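Local coordinates for protein glycosyl hydrolase, family 38 (Enterococcus faecalis, PDB 5KBP) that probably cleaves alpha-mannosidic linkages in carbohydrates, as expected of a metal-dependent alpha-mannosidase of glycoside hydrolase family 38, at residues A[14-19]-A[232-237]; A[498-503]-A[818-823]; A[680-685]-A[724-729]. All coordinates share one frame; numbering follows the deposited sequence.

Contact 1 (A[14-19]-A[232-237])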
loop_
_atom_site.group_PDB
_atom_site.type_symbol
_atom_site.label_atom_id
_atom_site.label_comp_id
_atom_site.label_asym_id
_atom_site.label_seq_id
_atom_site.Cartn_x
_atom_site.Cartn_y
_atom_site.Cartn_z
ATOM N N HIS A 14 -0.687 26.285 -16.574
ATOM C CA HIS A 14 -0.451 25.440 -15.411
ATOM C C HIS A 14 -1.446 24.288 -15.443
ATOM O O HIS A 14 -2.248 24.156 -16.372
ATOM C CB HIS A 14 -0.593 26.234 -14.112
ATOM C CG HIS A 14 -2.016 26.468 -13.711
ATOM N ND1 HIS A 14 -2.684 25.653 -12.823
ATOM C CD2 HIS A 14 -2.907 27.413 -14.097
ATOM C CE1 HIS A 14 -3.920 26.091 -12.669
ATOM N NE2 HIS A 14 -4.081 27.160 -13.430
ATOM N N SER A 15 -1.386 23.455 -14.409
ATOM C CA SER A 15 -2.400 22.427 -14.191
ATOM C C SER A 15 -2.363 22.060 -12.715
ATOM O O SER A 15 -1.376 21.478 -12.249
ATOM C CB SER A 15 -2.151 21.208 -15.072
ATOM O OG SER A 15 -3.209 20.274 -14.946
ATOM N N HIS A 16 -3.417 22.414 -11.983
ATOM C CA HIS A 16 -3.527 22.038 -10.577
ATOM C C HIS A 16 -3.761 20.537 -10.492
ATOM O O HIS A 16 -4.852 20.052 -10.806
ATOM C CB HIS A 16 -4.658 22.810 -9.906
ATOM C CG HIS A 16 -4.787 22.535 -8.441
ATOM N ND1 HIS A 16 -5.846 21.835 -7.905
ATOM C CD2 HIS A 16 -3.984 22.860 -7.400
ATOM C CE1 HIS A 16 -5.692 21.743 -6.596
ATOM N NE2 HIS A 16 -4.570 22.356 -6.264
ATOM N N TRP A 17 -2.743 19.796 -10.069
ATOM C CA TRP A 17 -2.752 18.340 -10.161
ATOM C C TRP A 17 -2.886 17.726 -8.769
ATOM O O TRP A 17 -1.896 17.522 -8.065
ATOM C CB TRP A 17 -1.504 17.832 -10.857
ATOM C CG TRP A 17 -1.669 16.429 -11.297
ATOM C CD1 TRP A 17 -1.276 15.307 -10.629
ATOM C CD2 TRP A 17 -2.315 15.983 -12.492
ATOM N NE1 TRP A 17 -1.622 14.188 -11.346
ATOM C CE2 TRP A 17 -2.262 14.577 -12.494
ATOM C CE3 TRP A 17 -2.926 16.637 -13.568
ATOM C CZ2 TRP A 17 -2.797 13.814 -13.526
ATOM C CZ3 TRP A 17 -3.455 15.875 -14.593
ATOM C CH2 TRP A 17 -3.386 14.479 -14.564
ATOM N N ASP A 18 -4.122 17.420 -8.387
ATOM C CA ASP A 18 -4.354 16.609 -7.201
ATOM C C ASP A 18 -3.806 15.209 -7.441
ATOM O O ASP A 18 -4.255 14.505 -8.352
ATOM C CB ASP A 18 -5.847 16.562 -6.876
ATOM C CG ASP A 18 -6.441 17.943 -6.678
ATOM O OD1 ASP A 18 -6.260 18.514 -5.583
ATOM O OD2 ASP A 18 -7.092 18.455 -7.612
ATOM N N ARG A 19 -2.825 14.813 -6.627
ATOM C CA ARG A 19 -2.102 13.568 -6.874
ATOM C C ARG A 19 -3.033 12.362 -6.820
ATOM O O ARG A 19 -2.872 11.407 -7.591
ATOM C CB ARG A 19 -0.965 13.425 -5.863
ATOM C CG ARG A 19 0.080 12.387 -6.225
ATOM C CD ARG A 19 1.344 12.599 -5.406
ATOM N NE ARG A 19 2.370 11.605 -5.704
ATOM C CZ ARG A 19 2.517 10.463 -5.042
ATOM N NH1 ARG A 19 1.702 10.164 -4.040
ATOM N NH2 ARG A 19 3.481 9.619 -5.381
ATOM N N GLY A 232 -5.371 27.198 -16.823
ATOM C CA GLY A 232 -5.411 25.827 -16.353
ATOM C C GLY A 232 -6.467 25.656 -15.285
ATOM O O GLY A 232 -7.152 26.606 -14.893
ATOM N N VAL A 233 -6.580 24.412 -14.814
ATOM C CA VAL A 233 -7.560 24.038 -13.798
ATOM C C VAL A 233 -7.228 22.628 -13.310
ATOM O O VAL A 233 -6.193 22.064 -13.684
ATOM C CB VAL A 233 -8.999 24.149 -14.349
ATOM C CG1 VAL A 233 -9.306 23.017 -15.312
ATOM C CG2 VAL A 233 -10.037 24.240 -13.223
ATOM N N ASP A 234 -8.089 22.058 -12.466
ATOM C CA ASP A 234 -7.839 20.750 -11.874
ATOM C C ASP A 234 -7.724 19.674 -12.946
ATOM O O ASP A 234 -8.679 19.420 -13.688
ATOM C CB ASP A 234 -8.962 20.404 -10.895
ATOM C CG ASP A 234 -9.090 21.417 -9.772
ATOM O OD1 ASP A 234 -9.742 22.461 -9.983
ATOM O OD2 ASP A 234 -8.541 21.167 -8.679
ATOM N N HIS A 235 -6.551 19.039 -13.017
ATOM C CA HIS A 235 -6.292 17.937 -13.947
ATOM C C HIS A 235 -6.530 18.361 -15.394
ATOM O O HIS A 235 -7.026 17.586 -16.216
ATOM C CB HIS A 235 -7.133 16.707 -13.594
ATOM C CG HIS A 235 -6.856 16.153 -12.231
ATOM N ND1 HIS A 235 -7.856 15.730 -11.383
ATOM C CD2 HIS A 235 -5.691 15.946 -11.572
ATOM C CE1 HIS A 235 -7.320 15.291 -10.257
ATOM N NE2 HIS A 235 -6.007 15.411 -10.347
ATOM N N GLN A 236 -6.172 19.593 -15.709
ATOM C CA GLN A 236 -6.395 20.110 -17.053
ATOM C C GLN A 236 -5.221 19.757 -17.955
ATOM O O GLN A 236 -4.070 20.044 -17.601
ATOM C CB GLN A 236 -6.578 21.621 -17.030
ATOM C CG GLN A 236 -6.857 22.244 -18.389
ATOM C CD GLN A 236 -8.260 21.963 -18.896
ATOM O OE1 GLN A 236 -9.089 21.392 -18.186
ATOM N NE2 GLN A 236 -8.534 22.370 -20.130
ATOM N N PRO A 237 -5.462 19.133 -19.105
ATOM C CA PRO A 237 -4.386 18.972 -20.087
ATOM C C PRO A 237 -3.899 20.333 -20.559
ATOM O O PRO A 237 -4.661 21.300 -20.625
ATOM C CB PRO A 237 -5.051 18.189 -21.224
ATOM C CG PRO A 237 -6.250 17.543 -20.601
ATOM C CD PRO A 237 -6.714 18.492 -19.540
#

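Contact 2 (A[498-503]-A[818-823])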
loop_
_atom_site.group_PDB
_atom_site.type_symbol
_atom_site.label_atom_id
_atom_site.label_comp_id
_atom_site.label_asym_id
_atom_site.label_seq_id
_atom_site.Cartn_x
_atom_site.Cartn_y
_atom_site.Cartn_z
ATOM N N GLU A 498 9.645 14.830 36.603
ATOM C CA GLU A 498 10.317 16.011 36.053
ATOM C C GLU A 498 11.704 15.674 35.505
ATOM O O GLU A 498 12.710 16.281 35.877
ATOM C CB GLU A 498 10.399 17.130 37.095
ATOM C CG GLU A 498 9.050 17.670 37.534
ATOM C CD GLU A 498 9.168 18.895 38.416
ATOM O OE1 GLU A 498 8.199 19.680 38.476
ATOM O OE2 GLU A 498 10.232 19.079 39.044
ATOM N N MET A 499 11.751 14.694 34.607
ATOM C CA MET A 499 13.007 14.343 33.962
ATOM C C MET A 499 13.445 15.466 33.031
ATOM O O MET A 499 12.626 16.083 32.344
ATOM C CB MET A 499 12.862 13.033 33.190
ATOM C CG MET A 499 14.162 12.504 32.611
ATOM S SD MET A 499 13.969 10.889 31.834
ATOM C CE MET A 499 15.618 10.628 31.185
ATOM N N ALA A 500 14.749 15.736 33.017
ATOM C CA ALA A 500 15.271 16.873 32.277
ATOM C C ALA A 500 15.044 16.694 30.776
ATOM O O ALA A 500 15.033 15.567 30.271
ATOM C CB ALA A 500 16.761 17.054 32.560
ATOM N N PRO A 501 14.847 17.789 30.043
ATOM C CA PRO A 501 14.680 17.682 28.590
ATOM C C PRO A 501 15.933 17.139 27.916
ATOM O O PRO A 501 17.057 17.450 28.317
ATOM C CB PRO A 501 14.394 19.124 28.157
ATOM C CG PRO A 501 13.876 19.797 29.384
ATOM C CD PRO A 501 14.606 19.159 30.528
ATOM N N PHE A 502 15.717 16.329 26.877
ATOM C CA PHE A 502 16.770 15.724 26.065
ATOM C C PHE A 502 17.925 15.210 26.914
ATOM O O PHE A 502 19.047 15.721 26.836
ATOM C CB PHE A 502 17.264 16.712 25.009
ATOM C CG PHE A 502 16.234 17.028 23.965
ATOM C CD1 PHE A 502 15.796 16.051 23.088
ATOM C CD2 PHE A 502 15.694 18.294 23.870
ATOM C CE1 PHE A 502 14.841 16.338 22.132
ATOM C CE2 PHE A 502 14.743 18.589 22.914
ATOM C CZ PHE A 502 14.312 17.609 22.046
ATOM N N SER A 503 17.646 14.197 27.730
ATOM C CA SER A 503 18.629 13.584 28.607
ATOM C C SER A 503 18.346 12.089 28.662
ATOM O O SER A 503 17.384 11.598 28.064
ATOM C CB SER A 503 18.587 14.211 30.005
ATOM O OG SER A 503 17.300 14.074 30.580
ATOM N N ASN A 818 24.275 8.938 33.310
ATOM C CA ASN A 818 23.272 9.994 33.285
ATOM C C ASN A 818 23.881 11.211 32.608
ATOM O O ASN A 818 25.006 11.604 32.932
ATOM C CB ASN A 818 22.792 10.348 34.697
ATOM C CG ASN A 818 22.317 9.135 35.472
ATOM O OD1 ASN A 818 21.222 8.626 35.240
ATOM N ND2 ASN A 818 23.141 8.668 36.403
ATOM N N HIS A 819 23.147 11.804 31.670
ATOM C CA HIS A 819 23.706 12.887 30.877
ATOM C C HIS A 819 22.583 13.729 30.291
ATOM O O HIS A 819 21.577 13.191 29.825
ATOM C CB HIS A 819 24.597 12.341 29.757
ATOM C CG HIS A 819 25.230 13.403 28.913
ATOM N ND1 HIS A 819 24.733 13.769 27.681
ATOM C CD2 HIS A 819 26.323 14.174 29.122
ATOM C CE1 HIS A 819 25.492 14.722 27.168
ATOM N NE2 HIS A 819 26.463 14.986 28.023
ATOM N N VAL A 820 22.769 15.045 30.317
ATOM C CA VAL A 820 21.842 15.994 29.708
ATOM C C VAL A 820 22.448 16.461 28.393
ATOM O O VAL A 820 23.510 17.092 28.378
ATOM C CB VAL A 820 21.558 17.183 30.639
ATOM C CG1 VAL A 820 20.735 18.235 29.916
ATOM C CG2 VAL A 820 20.847 16.710 31.896
ATOM N N TYR A 821 21.768 16.157 27.286
ATOM C CA TYR A 821 22.315 16.490 25.975
ATOM C C TYR A 821 22.095 17.957 25.621
ATOM O O TYR A 821 22.959 18.582 24.999
ATOM C CB TYR A 821 21.708 15.581 24.904
ATOM C CG TYR A 821 22.377 15.697 23.551
ATOM C CD1 TYR A 821 23.679 15.256 23.359
ATOM C CD2 TYR A 821 21.703 16.240 22.465
ATOM C CE1 TYR A 821 24.297 15.358 22.126
ATOM C CE2 TYR A 821 22.311 16.346 21.226
ATOM C CZ TYR A 821 23.608 15.904 21.063
ATOM O OH TYR A 821 24.217 16.007 19.834
ATOM N N LEU A 822 20.957 18.523 26.013
ATOM C CA LEU A 822 20.633 19.908 25.692
ATOM C C LEU A 822 20.009 20.588 26.899
ATOM O O LEU A 822 19.125 20.017 27.542
ATOM C CB LEU A 822 19.673 19.984 24.494
ATOM C CG LEU A 822 20.277 19.800 23.103
ATOM C CD1 LEU A 822 19.188 19.683 22.051
ATOM C CD2 LEU A 822 21.196 20.962 22.779
ATOM N N THR A 823 20.468 21.798 27.201
ATOM C CA THR A 823 19.867 22.628 28.237
ATOM C C THR A 823 19.023 23.700 27.558
ATOM O O THR A 823 19.522 24.437 26.704
ATOM C CB THR A 823 20.939 23.262 29.122
ATOM O OG1 THR A 823 21.677 22.234 29.796
ATOM C CG2 THR A 823 20.308 24.185 30.155
#

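Contact 3 (A[680-685]-A[724-729])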
loop_
_atom_site.group_PDB
_atom_site.type_symbol
_atom_site.label_atom_id
_atom_site.label_comp_id
_atom_site.label_asym_id
_atom_site.label_seq_id
_atom_site.Cartn_x
_atom_site.Cartn_y
_atom_site.Cartn_z
ATOM N N THR A 680 -16.813 23.993 30.186
ATOM C CA THR A 680 -15.867 24.784 30.963
ATOM C C THR A 680 -16.549 25.654 32.011
ATOM O O THR A 680 -15.916 26.007 33.011
ATOM C CB THR A 680 -15.027 25.669 30.038
ATOM O OG1 THR A 680 -15.877 26.608 29.367
ATOM C CG2 THR A 680 -14.299 24.821 29.004
ATOM N N GLY A 681 -17.816 26.007 31.804
ATOM C CA GLY A 681 -18.541 26.817 32.758
ATOM C C GLY A 681 -18.328 28.307 32.632
ATOM O O GLY A 681 -18.803 29.058 33.492
ATOM N N MET A 682 -17.632 28.763 31.593
ATOM C CA MET A 682 -17.373 30.183 31.397
ATOM C C MET A 682 -17.615 30.546 29.940
ATOM O O MET A 682 -17.139 29.853 29.035
ATOM C CB MET A 682 -15.942 30.546 31.811
ATOM C CG MET A 682 -14.920 29.459 31.533
ATOM S SD MET A 682 -13.353 29.760 32.375
ATOM C CE MET A 682 -12.531 28.192 32.114
ATOM N N VAL A 683 -18.358 31.626 29.723
ATOM C CA VAL A 683 -18.666 32.128 28.390
ATOM C C VAL A 683 -17.741 33.307 28.119
ATOM O O VAL A 683 -17.922 34.393 28.679
ATOM C CB VAL A 683 -20.142 32.531 28.265
ATOM C CG1 VAL A 683 -20.413 33.131 26.894
ATOM C CG2 VAL A 683 -21.042 31.329 28.515
ATOM N N THR A 684 -16.751 33.096 27.259
ATOM C CA THR A 684 -15.754 34.107 26.942
ATOM C C THR A 684 -15.939 34.604 25.514
ATOM O O THR A 684 -16.691 34.034 24.717
ATOM C CB THR A 684 -14.338 33.550 27.126
ATOM O OG1 THR A 684 -14.125 32.471 26.207
ATOM C CG2 THR A 684 -14.148 33.041 28.548
ATOM N N GLU A 685 -15.233 35.689 25.196
ATOM C CA GLU A 685 -15.264 36.223 23.842
ATOM C C GLU A 685 -14.398 35.411 22.891
ATOM O O GLU A 685 -14.734 35.284 21.709
ATOM C CB GLU A 685 -14.813 37.686 23.840
ATOM N N GLN A 724 -9.922 35.313 33.440
ATOM C CA GLN A 724 -8.869 35.925 34.239
ATOM C C GLN A 724 -8.512 35.127 35.487
ATOM O O GLN A 724 -7.569 35.505 36.190
ATOM C CB GLN A 724 -9.276 37.344 34.644
ATOM N N ASN A 725 -9.225 34.039 35.782
ATOM C CA ASN A 725 -9.001 33.324 37.033
ATOM C C ASN A 725 -8.777 31.828 36.834
ATOM O O ASN A 725 -8.018 31.210 37.587
ATOM C CB ASN A 725 -10.179 33.545 37.986
ATOM C CG ASN A 725 -10.246 34.967 38.509
ATOM O OD1 ASN A 725 -9.536 35.330 39.446
ATOM N ND2 ASN A 725 -11.110 35.780 37.909
ATOM N N LYS A 726 -9.430 31.233 35.837
ATOM C CA LYS A 726 -9.394 29.789 35.653
ATOM C C LYS A 726 -9.353 29.460 34.167
ATOM O O LYS A 726 -9.592 30.316 33.310
ATOM C CB LYS A 726 -10.601 29.117 36.317
ATOM C CG LYS A 726 -11.878 29.932 36.219
ATOM C CD LYS A 726 -13.090 29.126 36.643
ATOM C CE LYS A 726 -14.286 30.031 36.889
ATOM N NZ LYS A 726 -14.553 30.928 35.732
ATOM N N GLY A 727 -9.052 28.199 33.868
ATOM C CA GLY A 727 -8.974 27.760 32.489
ATOM C C GLY A 727 -8.942 26.254 32.386
ATOM O O GLY A 727 -8.544 25.552 33.323
ATOM N N VAL A 728 -9.367 25.764 31.223
ATOM C CA VAL A 728 -9.401 24.338 30.920
ATOM C C VAL A 728 -8.684 24.111 29.597
ATOM O O VAL A 728 -8.960 24.804 28.611
ATOM C CB VAL A 728 -10.842 23.798 30.847
ATOM C CG1 VAL A 728 -10.838 22.314 30.515
ATOM C CG2 VAL A 728 -11.573 24.051 32.152
ATOM N N THR A 729 -7.770 23.143 29.574
ATOM C CA THR A 729 -7.068 22.744 28.362
ATOM C C THR A 729 -7.402 21.292 28.050
ATOM O O THR A 729 -7.337 20.432 28.935
ATOM C CB THR A 729 -5.550 22.914 28.507
ATOM O OG1 THR A 729 -5.236 24.292 28.740
ATOM C CG2 THR A 729 -4.840 22.449 27.242
#

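Contact 1 (A[14-19]-A[232-237])
Two loops, each leaving the end of a strand, run close together, with the CA atoms of His16 and Asp234 4.7 Å apart and a type II turn from Val233 to Gln236 bending the second loop where it lies against the first. His235 N gives a firm bond to His16 O, and at the rear of the turn Ser15 OG donates to Gln236 O over 2.8 Å. Ahead of the turn, Gly232 CA lies over a face of the His14 ring, a CH-pi contact.

Two adjacent atoms on one edge of the His235 ring do the touching. NE2 reaches Asp18 O at 2.8 Å, nearly straight (173°) and on a lone pair in the carbonyl plane, while CD2 meets the face of Trp17, 3.5 Å from CE3, in a T-shaped stack with planes at 78°. The imidazole of His16, its CG swung anti to the backbone N (chi1 -177°), sends ND1 to Asp234 OD2 at 2.9 Å, reaching it from above the carboxylate plane.

The His-Ser-His-Trp-Asp sequence resembles the loop that supplies metal ligands in family 38 relatives. Asp234 OD1 also bonds to the hydroxyl of Tyr194. With one oxygen held by Tyr194 and the other by His16, Asp234 probably limits the rotation of the His16 ring, an arrangement consistent with a second-shell role, though no metal is bound here.

Contact 2 (A[498-503]-A[818-823])
A G1 beta bulge, in which Phe502 and Ser503 both face Asn410, brings Ser503 beside Val820 at the point where the short strand 819-820 joins the antiparallel sheet through strand 503-511. Ser503 and Val820 form a non-hydrogen-bonded pair with CA atoms 4.2 Å apart. Their side chains rise on the same face of the sheet, and Val820 CG2 lies 3.9 Å from Ser503 CB. The same methyl brushes Ala500 CB from the far end of the turn, while Ser503 CB also presses close to His819 O.

Beyond this pair the backbones are joined by a single carbonyl. Phe502 O receives Tyr821 N at 2.8 Å, in the carbonyl plane with a C=O...N angle of 160°, and takes a second, weak bond from Leu822 N at 3.5 Å. One oxygen thus serves two successive amides just where the strand 819-820 gives way to loop. The sheet that Ser503 and strand 819-820 share also contains strand 404-410, and the chain turns a corner at Glu498 and passes into it from the sheet of strand 483-499. Within the loop that follows, Ser503 OG, set between its own backbone N and carbonyl carbon (chi1 58°), turns back to donate to Ala500 O at 2.7 Å, coming from above the carbonyl plane.

Phe502 and Leu822 lie side by side and point the same way, their CB atoms 4.1 Å apart and Leu822 CD1 resting obliquely near CD2 of the ring. Val834 of strand 829-836 touches both of these side chains, and Met327 of helix 304-332 packs on Phe502. Tyr821 instead sends its ring away from the segment 498-503, and its hydroxyl bonds to Glu330 of the same helix.

Contact 3 (A[680-685]-A[724-729])
Thr680 touches Val728 just past the end of strand 672-679, where the chain leaves one large antiparallel sheet and crosses to another, the one that holds strands 686-690 and 727-732. Such a linker between sheets belongs to the large beta-rich domain of family 38 enzymes, whose C-terminal sequence families are grouped with the galactose mutarotase-like proteins. The methyl CG2 of Thr680 carries the touch, lying 4.0 Å from Val728 CB. Its hydroxyl has a different task, a bond to Gly744 O that holds the side chain at the root of the loop.

At Gly681 the backbone adopts a left-handed conformation (phi 84°, psi 7°), one in which a CB would be jammed against the preceding carbonyl oxygen. The chain turns there, and Met682 follows with its side chain directed at the segment 724-729. Beyond CG the Met682 chain is extended, long enough for its methyl to reach the backbone of strand 727-732: CE sits 3.6 Å from Gly727 CA and 4.3 Å from Val728 CG2. Val721 of the adjacent strand 718-722 touches both Met682 and Thr680, extending the apolar patch.

At the sulfur, and back toward CB, Met682 meets Lys726, and the two side chains slide by one another in opposite directions. The lysine is extended until its last torsion bends (chi4 52°), and its ammonium forms a salt bridge with Asp723, while NZ also lies 3.8 Å from Met682 SD.

How the contacts relate
The three contacts join separate parts of a large multidomain enzyme. Contact 1 comes first along the chain, joining loops within the N-terminal family 38 domain, and is complete before the others begin; its centre lies about 49 Å from that of contact 2, on the opposite side of the centre of the chain, and about 46 Å from that of contact 3. Contact 3 is nested inside the long loop closed by contact 2, with nearest atoms about 17 Å apart. They share no sheet: contact 2 adds strand 819-820 to strand 503-511, whereas contact 3 packs an intersheet linker on strand 727-732. Contact 2 therefore joins chain that comes before and after, in sequence, the part holding contact 3.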